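Side-chain contacts in putative NAD(P)H-dependent FMN-containing oxidoreductase YwqN (Bacillus subtilis, PDB 1RLI), which is a putative flavoprotein oxidoreductase of the SsuE family that probably uses NADPH and an FMN cofactor: residues R166-Q169 / A170-A173; D60-D63 / S64-R68. All blocks are in the same frame, centred on the assembly; numbering follows the deposited sequence.

Contact 1 of 2, residues R166-Q169 / A170-A173; sequences RDHQ and ALSA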
ATOM      1  N   ARG D 166      22.135  -2.548 -16.038  1.00 45.00           N
ATOM      2  CA  ARG D 166      22.161  -3.980 -15.772  1.00 45.25           C
ATOM      3  C   ARG D 166      20.748  -4.502 -15.478  1.00 44.73           C
ATOM      4  O   ARG D 166      20.517  -5.714 -15.445  1.00 45.17           O
ATOM      5  CB  ARG D 166      23.097  -4.261 -14.596  1.00 49.01           C
ATOM      6  CG  ARG D 166      23.203  -5.717 -14.196  1.00 53.63           C
ATOM      7  CD  ARG D 166      24.397  -5.928 -13.280  1.00 57.77           C
ATOM      8  NE  ARG D 166      24.445  -4.935 -12.211  1.00 60.43           N
ATOM      9  CZ  ARG D 166      25.386  -4.893 -11.274  1.00 62.43           C
ATOM     10  NH1 ARG D 166      26.360  -5.796 -11.271  1.00 62.14           N
ATOM     11  NH2 ARG D 166      25.359  -3.943 -10.346  1.00 62.84           N
ATOM     12  N   ASP D 167      19.806  -3.583 -15.270  1.00 41.00           N
ATOM     13  CA  ASP D 167      18.418  -3.945 -14.991  1.00 39.23           C
ATOM     14  C   ASP D 167      17.655  -3.906 -16.321  1.00 39.14           C
ATOM     15  O   ASP D 167      16.904  -2.968 -16.602  1.00 38.30           O
ATOM     16  CB  ASP D 167      17.805  -2.948 -13.998  1.00 36.01           C
ATOM     17  CG  ASP D 167      16.446  -3.393 -13.478  1.00 35.87           C
ATOM     18  OD1 ASP D 167      15.772  -4.211 -14.152  1.00 32.75           O
ATOM     19  OD2 ASP D 167      16.040  -2.906 -12.399  1.00 31.62           O
ATOM     20  N   HIS D 168      17.857  -4.928 -17.143  1.00 38.39           N
ATOM     21  CA  HIS D 168      17.207  -4.980 -18.448  1.00 39.49           C
ATOM     22  C   HIS D 168      15.688  -4.894 -18.382  1.00 35.85           C
ATOM     23  O   HIS D 168      15.060  -4.313 -19.268  1.00 35.95           O
ATOM     24  CB  HIS D 168      17.664  -6.233 -19.202  1.00 43.93           C
ATOM     25  CG  HIS D 168      19.123  -6.219 -19.542  1.00 48.92           C
ATOM     26  ND1 HIS D 168      19.700  -5.214 -20.291  1.00 52.14           N
ATOM     27  CD2 HIS D 168      20.125  -7.072 -19.225  1.00 51.74           C
ATOM     28  CE1 HIS D 168      20.993  -5.451 -20.421  1.00 53.13           C
ATOM     29  NE2 HIS D 168      21.277  -6.573 -19.783  1.00 52.67           N
ATOM     30  N   GLN D 169      15.098  -5.460 -17.335  1.00 34.26           N
ATOM     31  CA  GLN D 169      13.651  -5.391 -17.161  1.00 34.68           C
ATOM     32  C   GLN D 169      13.240  -3.915 -17.050  1.00 32.53           C
ATOM     33  O   GLN D 169      12.247  -3.489 -17.633  1.00 33.06           O
ATOM     34  CB  GLN D 169      13.228  -6.128 -15.888  1.00 36.03           C
ATOM     35  CG  GLN D 169      13.296  -7.639 -15.972  1.00 42.63           C
ATOM     36  CD  GLN D 169      12.997  -8.310 -14.641  1.00 46.92           C
ATOM     37  OE1 GLN D 169      11.944  -8.085 -14.035  1.00 48.64           O
ATOM     38  NE2 GLN D 169      13.924  -9.144 -14.181  1.00 49.00           N
ATOM     39  N   ALA D 170      14.011  -3.137 -16.298  1.00 31.05           N
ATOM     40  CA  ALA D 170      13.701  -1.717 -16.112  1.00 29.85           C
ATOM     41  C   ALA D 170      13.978  -0.909 -17.371  1.00 27.95           C
ATOM     42  O   ALA D 170      13.218  -0.005 -17.719  1.00 25.64           O
ATOM     43  CB  ALA D 170      14.504  -1.142 -14.931  1.00 29.82           C
ATOM     44  N   LEU D 171      15.066  -1.224 -18.058  1.00 28.11           N
ATOM     45  CA  LEU D 171      15.390  -0.490 -19.278  1.00 28.06           C
ATOM     46  C   LEU D 171      14.310  -0.650 -20.344  1.00 27.30           C
ATOM     47  O   LEU D 171      13.948   0.320 -21.003  1.00 27.83           O
ATOM     48  CB  LEU D 171      16.740  -0.936 -19.838  1.00 30.64           C
ATOM     49  CG  LEU D 171      17.992  -0.567 -19.037  1.00 32.76           C
ATOM     50  CD1 LEU D 171      19.215  -1.228 -19.674  1.00 34.53           C
ATOM     51  CD2 LEU D 171      18.172   0.943 -19.016  1.00 33.45           C
ATOM     52  N   SER D 172      13.798  -1.867 -20.522  1.00 28.94           N
ATOM     53  CA  SER D 172      12.766  -2.090 -21.536  1.00 29.71           C
ATOM     54  C   SER D 172      11.425  -1.555 -21.073  1.00 26.69           C
ATOM     55  O   SER D 172      10.606  -1.127 -21.889  1.00 26.98           O
ATOM     56  CB  SER D 172      12.645  -3.580 -21.887  1.00 32.93           C
ATOM     57  OG  SER D 172      12.408  -4.348 -20.739  1.00 37.50           O
ATOM     58  N   ALA D 173      11.202  -1.572 -19.764  1.00 23.83           N
ATOM     59  CA  ALA D 173       9.958  -1.050 -19.203  1.00 24.61           C
ATOM     60  C   ALA D 173       9.928   0.465 -19.436  1.00 23.36           C
ATOM     61  O   ALA D 173       8.882   1.041 -19.746  1.00 26.84           O
ATOM     62  CB  ALA D 173       9.897  -1.343 -17.719  1.00 23.37           C
TER
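Asp167 caps the start of helix 168-175 through Ala170, three residues on. Its OD1 accepts from Ala170 N at 3.0 Å, and the N-H comes from above the carboxylate plane, 62° out of it. A chi1 of -170° sets the carboxylate beside the carbonyl carbon, where OD1 can meet Ala170 N. Its other oxygen, OD2, takes the backbone N of Glu157, at the end of strand 149-157. Replacing Asp167 by alanine removes both oxygens, and the amides of Ala170 and Glu157 would probably lose these acceptors, with the tie from helix start to strand end.

In a second group, the donor belongs to the residue four places after the acceptor. Leu171 N donates to Asp167 O, and Ala173 N to Gln169 O. His168 O is gripped twice, by Ser172 N and by Ser172 OG, each at 3.0 Å. The hydroxyl of Ser172 thus folds back onto its own helix.

The remaining contacts are by packing. Ala170 CB lies 3.3 Å from Asp167 CG, against the carboxylate. Leu171 CD1 meets the His168 ring obliquely, 4.1 Å from ND1. Arg176 of the second subunit packs on Gln169 and Ser172. The arrangement is an aspartate N-cap on the first turn of an alpha-helix.

Contact 2 of 2, residues D60-D63 / S64-R68; sequences DDYD and SIIER
Tyr62 lays one face of its ring against Ile66, one turn further along helix 62-70. This is an i to i+4 CH-pi contact on a helix that flanks the central sheet of a flavodoxin-like fold. Tyr62 holds CG anti to the backbone N (chi1 178°), which brings the ring alongside the helix within reach of Ile66. Ile66 CG1 sits 3.9 Å from the ring centroid and 25° off the normal, offset toward the CE2 and CZ rim. The bent chain of Ile66 carries CD1 over the CZ-OH end of the same face, 3.6 Å from Tyr62 OH. That hydroxyl bonds to Thr100 OG1, so the ring is held at its far end too. Phe93 of helix 88-95 meets the same ring with the planes at about 60°, and it also touches Ile65 and Ile66.

Ile65 turns instead to Asp61, and its CD1 reaches the carboxylate, 3.7 Å from Asp61 OD2. Asp61 is the N-cap residue, but its side chain makes no capping bond. The main chain supplies regular helix bonds, including Ile66 N to Tyr62 O at 3.0 Å. Asp63 sends its carboxylate out to a salt bridge with Arg105. Glu67 CG, set by chi1 anti to its own carbonyl carbon, lies 3.2 Å from Asp63 O.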
ATOM      1  N   ASP D  60      15.174  28.599  -6.226  1.00 25.64           N
ATOM      2  CA  ASP D  60      15.147  29.958  -6.744  1.00 26.96           C
ATOM      3  C   ASP D  60      14.432  30.014  -8.084  1.00 25.78           C
ATOM      4  O   ASP D  60      13.800  31.027  -8.416  1.00 25.75           O
ATOM      5  CB  ASP D  60      16.576  30.494  -6.905  1.00 32.70           C
ATOM      6  CG  ASP D  60      17.282  30.693  -5.574  1.00 39.03           C
ATOM      7  OD1 ASP D  60      17.339  29.740  -4.768  1.00 44.43           O
ATOM      8  OD2 ASP D  60      17.789  31.809  -5.330  1.00 43.61           O
ATOM      9  N   ASP D  61      14.504  28.925  -8.848  1.00 21.30           N
ATOM     10  CA  ASP D  61      13.875  28.903 -10.163  1.00 22.83           C
ATOM     11  C   ASP D  61      12.541  28.144 -10.219  1.00 21.86           C
ATOM     12  O   ASP D  61      12.099  27.721 -11.293  1.00 19.52           O
ATOM     13  CB  ASP D  61      14.861  28.339 -11.195  1.00 24.95           C
ATOM     14  CG  ASP D  61      15.163  26.859 -10.987  1.00 26.30           C
ATOM     15  OD1 ASP D  61      15.131  26.374  -9.828  1.00 26.21           O
ATOM     16  OD2 ASP D  61      15.448  26.186 -12.000  1.00 27.08           O
ATOM     17  N   TYR D  62      11.890  28.016  -9.064  1.00 21.15           N
ATOM     18  CA  TYR D  62      10.610  27.301  -8.979  1.00 20.25           C
ATOM     19  C   TYR D  62       9.530  27.851  -9.913  1.00 21.82           C
ATOM     20  O   TYR D  62       8.870  27.076 -10.602  1.00 20.17           O
ATOM     21  CB  TYR D  62      10.117  27.288  -7.518  1.00 19.07           C
ATOM     22  CG  TYR D  62       8.779  26.607  -7.314  1.00 17.79           C
ATOM     23  CD1 TYR D  62       8.694  25.228  -7.146  1.00 18.40           C
ATOM     24  CD2 TYR D  62       7.605  27.348  -7.287  1.00 17.54           C
ATOM     25  CE1 TYR D  62       7.460  24.596  -6.948  1.00 17.76           C
ATOM     26  CE2 TYR D  62       6.355  26.721  -7.097  1.00 18.77           C
ATOM     27  CZ  TYR D  62       6.299  25.345  -6.926  1.00 17.85           C
ATOM     28  OH  TYR D  62       5.076  24.725  -6.735  1.00 15.72           O
ATOM     29  N   ASP D  63       9.323  29.174  -9.944  1.00 21.01           N
ATOM     30  CA  ASP D  63       8.307  29.748 -10.832  1.00 23.98           C
ATOM     31  C   ASP D  63       8.591  29.437 -12.299  1.00 20.97           C
ATOM     32  O   ASP D  63       7.665  29.175 -13.058  1.00 22.37           O
ATOM     33  CB  ASP D  63       8.194  31.277 -10.666  1.00 27.14           C
ATOM     34  CG  ASP D  63       7.674  31.682  -9.297  1.00 33.29           C
ATOM     35  OD1 ASP D  63       6.956  30.875  -8.660  1.00 33.09           O
ATOM     36  OD2 ASP D  63       7.976  32.821  -8.863  1.00 36.60           O
ATOM     37  N   SER D  64       9.859  29.488 -12.705  1.00 21.47           N
ATOM     38  CA  SER D  64      10.225  29.171 -14.088  1.00 23.28           C
ATOM     39  C   SER D  64       9.893  27.712 -14.408  1.00 21.83           C
ATOM     40  O   SER D  64       9.504  27.375 -15.535  1.00 20.50           O
ATOM     41  CB  SER D  64      11.721  29.406 -14.316  1.00 24.56           C
ATOM     42  OG  SER D  64      11.981  30.792 -14.399  1.00 35.16           O
ATOM     43  N   ILE D  65      10.056  26.846 -13.414  1.00 19.79           N
ATOM     44  CA  ILE D  65       9.766  25.429 -13.604  1.00 19.36           C
ATOM     45  C   ILE D  65       8.268  25.212 -13.783  1.00 19.66           C
ATOM     46  O   ILE D  65       7.833  24.503 -14.697  1.00 18.21           O
ATOM     47  CB  ILE D  65      10.310  24.606 -12.426  1.00 20.39           C
ATOM     48  CG1 ILE D  65      11.840  24.647 -12.481  1.00 21.16           C
ATOM     49  CG2 ILE D  65       9.786  23.140 -12.487  1.00 19.47           C
ATOM     50  CD1 ILE D  65      12.557  23.975 -11.314  1.00 22.52           C
ATOM     51  N   ILE D  66       7.474  25.855 -12.933  1.00 17.82           N
ATOM     52  CA  ILE D  66       6.029  25.721 -13.018  1.00 19.43           C
ATOM     53  C   ILE D  66       5.566  26.212 -14.384  1.00 21.54           C
ATOM     54  O   ILE D  66       4.695  25.603 -15.017  1.00 20.84           O
ATOM     55  CB  ILE D  66       5.327  26.542 -11.922  1.00 17.44           C
ATOM     56  CG1 ILE D  66       5.615  25.943 -10.534  1.00 19.54           C
ATOM     57  CG2 ILE D  66       3.845  26.555 -12.158  1.00 18.48           C
ATOM     58  CD1 ILE D  66       5.112  24.471 -10.339  1.00 20.69           C
ATOM     59  N   GLU D  67       6.142  27.327 -14.834  1.00 22.88           N
ATOM     60  CA  GLU D  67       5.774  27.880 -16.142  1.00 24.01           C
ATOM     61  C   GLU D  67       5.993  26.851 -17.252  1.00 23.41           C
ATOM     62  O   GLU D  67       5.145  26.669 -18.131  1.00 25.16           O
ATOM     63  CB  GLU D  67       6.602  29.129 -16.445  1.00 27.39           C
ATOM     64  CG  GLU D  67       6.202  30.346 -15.634  1.00 36.51           C
ATOM     65  CD  GLU D  67       4.944  31.016 -16.167  1.00 42.86           C
ATOM     66  OE1 GLU D  67       4.225  30.385 -16.973  1.00 46.03           O
ATOM     67  OE2 GLU D  67       4.672  32.175 -15.773  1.00 46.89           O
ATOM     68  N   ARG D  68       7.131  26.174 -17.209  1.00 24.84           N
ATOM     69  CA  ARG D  68       7.438  25.178 -18.228  1.00 26.41           C
ATOM     70  C   ARG D  68       6.531  23.962 -18.119  1.00 26.56           C
ATOM     71  O   ARG D  68       6.039  23.450 -19.130  1.00 26.02           O
ATOM     72  CB  ARG D  68       8.904  24.772 -18.123  1.00 29.65           C
ATOM     73  CG  ARG D  68       9.827  25.887 -18.542  1.00 33.97           C
ATOM     74  CD  ARG D  68      11.241  25.603 -18.136  1.00 37.63           C
ATOM     75  NE  ARG D  68      11.791  24.423 -18.789  1.00 41.62           N
ATOM     76  CZ  ARG D  68      12.826  23.742 -18.313  1.00 44.93           C
ATOM     77  NH1 ARG D  68      13.403  24.133 -17.182  1.00 47.34           N
ATOM     78  NH2 ARG D  68      13.286  22.682 -18.962  1.00 47.22           N
TER

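In the fold
Both contacts lie at the first turns of helices, but in different parts of the fold. Contact 2 comes first along the chain, on helix 62-70, between strands 55-57 and 74-80. Contact 1 comes near the C-terminal end, on helix 168-175, after strand 149-157. Strands 55-57 and 149-157 are the outermost of the mixed sheet within this chain. The contact centres are 32 Å apart, on opposite sides of the chain's centre, and their nearest atoms are about 22 Å apart. The two reach the sheet at different strands: contact 2 packs on 33-41, and Asp167 of contact 1 bonds to the end of 149-157. Contact 1 also packs against a second subunit, so it lies at an interface between subunits.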